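Long-range contact in DUF1611 domain-containing protein (Anabaena variabilis, PDB 2OBN), which is of unknown function but joins a Rossmann-like domain to a P-loop NTPase-like domain, and so may bind a nucleotide: residues B[245-250]-B[286-290]. The protein carries 2 engineered substitutions. Residues are numbered along the deposited sequence; the frame is centred on the assembly and turned at random.
Sequences TLPLIR and YETVA
I249 and V289 meet at the apolar centre, their side chains crossing at about a right angle with I249 CD1 4.1 Å from V289 CG1. V289 CG1, anti to the backbone N (chi1 172°), also meets L246 CD1. The small A290 lets the backbones come close here, I249 CG2 resting on A290 CA (3.8 Å). At one end T245 CG2 touches the Y286 ring edge at CE1 (3.5 Å), while a water donates to T245 OG1 and Y286 OH. Both hydroxyls also bond to backbone, T245 to Q234, Y286 to G159 and to L237 N of its own chain. At the other end R250 NH1 (3.0 Å) and NH2 both donate to V289 O, a last-turn carbonyl in the guanidinium plane, neither bond straight (148° at NH1); L246 CD1 covers one face. Arginine suits the place, its several N-H donors serving two carbonyls, NH2 also bonding L237 O of the second subunit. A leucine in place of R250 would probably leave both carbonyls without this donor. Beside strand 153-159 of the P-loop domain, the helices thus join through aliphatic packing flanked by a tyrosine edge and an arginine whose buried, probably charged guanidinium ties helix to helix and subunit to subunit.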
loop_
_atom_site.group_PDB
_atom_site.type_symbol
_atom_site.label_atom_id
_atom_site.label_comp_id
_atom_site.label_asym_id
_atom_site.label_seq_id
_atom_site.Cartn_x
_atom_site.Cartn_y
_atom_site.Cartn_z
ATOM N N THR B 245 5.469 3.563 3.699
ATOM C CA THR B 245 5.675 4.900 4.220
ATOM C C THR B 245 4.503 5.827 3.872
ATOM O O THR B 245 4.125 6.661 4.693
ATOM C CB THR B 245 6.973 5.544 3.680
ATOM O OG1 THR B 245 8.086 4.675 3.914
ATOM C CG2 THR B 245 7.226 6.864 4.389
ATOM N N LEU B 246 3.925 5.683 2.681
ATOM C CA LEU B 246 2.859 6.598 2.278
ATOM C C LEU B 246 1.626 6.515 3.211
ATOM O O LEU B 246 1.212 7.546 3.749
ATOM C CB LEU B 246 2.512 6.432 0.800
ATOM C CG LEU B 246 1.477 7.380 0.198
ATOM C CD1 LEU B 246 1.808 8.869 0.444
ATOM C CD2 LEU B 246 1.337 7.065 -1.301
ATOM N N PRO B 247 1.040 5.304 3.407
ATOM C CA PRO B 247 -0.073 5.214 4.371
ATOM C C PRO B 247 0.289 5.618 5.802
ATOM O O PRO B 247 -0.569 6.118 6.517
ATOM C CB PRO B 247 -0.492 3.735 4.305
ATOM C CG PRO B 247 0.648 3.019 3.622
ATOM C CD PRO B 247 1.270 4.017 2.721
ATOM N N LEU B 248 1.526 5.394 6.236
ATOM C CA LEU B 248 1.930 5.849 7.583
ATOM C C LEU B 248 1.777 7.363 7.705
ATOM O O LEU B 248 1.177 7.858 8.655
ATOM C CB LEU B 248 3.358 5.420 7.907
ATOM C CG LEU B 248 3.483 3.927 8.216
ATOM C CD1 LEU B 248 4.940 3.491 8.271
ATOM C CD2 LEU B 248 2.782 3.575 9.504
ATOM N N ILE B 249 2.292 8.079 6.711
ATOM C CA ILE B 249 2.195 9.538 6.653
ATOM C C ILE B 249 0.736 10.023 6.504
ATOM O O ILE B 249 0.300 10.930 7.195
ATOM C CB ILE B 249 3.049 10.090 5.489
ATOM C CG1 ILE B 249 4.529 9.917 5.809
ATOM C CG2 ILE B 249 2.745 11.566 5.240
ATOM C CD1 ILE B 249 5.496 10.330 4.681
ATOM N N ARG B 250 -0.003 9.422 5.583
ATOM C CA ARG B 250 -1.376 9.836 5.324
ATOM C C ARG B 250 -2.289 9.473 6.484
ATOM O O ARG B 250 -3.109 10.292 6.931
ATOM C CB ARG B 250 -1.872 9.200 4.023
ATOM C CG ARG B 250 -1.143 9.685 2.776
ATOM C CD ARG B 250 -1.667 11.051 2.302
ATOM N NE ARG B 250 -0.930 11.530 1.133
ATOM C CZ ARG B 250 0.232 12.173 1.185
ATOM N NH1 ARG B 250 0.796 12.489 2.351
ATOM N NH2 ARG B 250 0.819 12.533 0.051
ATOM N N TYR B 286 10.738 13.601 1.549
ATOM C CA TYR B 286 9.747 13.336 2.614
ATOM C C TYR B 286 8.850 14.534 2.940
ATOM O O TYR B 286 7.629 14.381 3.120
ATOM C CB TYR B 286 10.416 12.786 3.889
ATOM C CG TYR B 286 10.729 11.303 3.782
ATOM C CD1 TYR B 286 9.721 10.375 3.923
ATOM C CD2 TYR B 286 12.009 10.835 3.525
ATOM C CE1 TYR B 286 9.961 9.029 3.818
ATOM C CE2 TYR B 286 12.265 9.452 3.420
ATOM C CZ TYR B 286 11.216 8.566 3.571
ATOM O OH TYR B 286 11.381 7.202 3.492
ATOM N N GLU B 287 9.432 15.724 2.990
ATOM C CA GLU B 287 8.644 16.913 3.307
ATOM C C GLU B 287 7.591 17.197 2.244
ATOM O O GLU B 287 6.447 17.546 2.573
ATOM C CB GLU B 287 9.541 18.126 3.569
ATOM C CG GLU B 287 10.226 18.030 4.928
ATOM C CD GLU B 287 11.124 19.217 5.259
ATOM O OE1 GLU B 287 11.387 20.054 4.363
ATOM O OE2 GLU B 287 11.582 19.291 6.421
ATOM N N THR B 288 7.983 17.038 0.984
ATOM C CA THR B 288 7.094 17.252 -0.154
ATOM C C THR B 288 5.954 16.230 -0.144
ATOM O O THR B 288 4.804 16.598 -0.427
ATOM C CB THR B 288 7.892 17.216 -1.489
ATOM O OG1 THR B 288 8.774 18.350 -1.542
ATOM C CG2 THR B 288 6.968 17.253 -2.717
ATOM N N VAL B 289 6.272 14.966 0.175
ATOM C CA VAL B 289 5.266 13.899 0.289
ATOM C C VAL B 289 4.338 14.184 1.466
ATOM O O VAL B 289 3.127 14.087 1.335
ATOM C CB VAL B 289 5.907 12.484 0.443
ATOM C CG1 VAL B 289 4.862 11.402 0.770
ATOM C CG2 VAL B 289 6.636 12.086 -0.835
ATOM N N ALA B 290 4.903 14.552 2.611
ATOM C CA ALA B 290 4.101 14.815 3.803
ATOM C C ALA B 290 3.157 16.018 3.655
ATOM O O ALA B 290 2.034 15.966 4.152
ATOM C CB ALA B 290 4.991 14.958 5.028
HETATM O O HOH W 1 10.505 5.279 5.879
#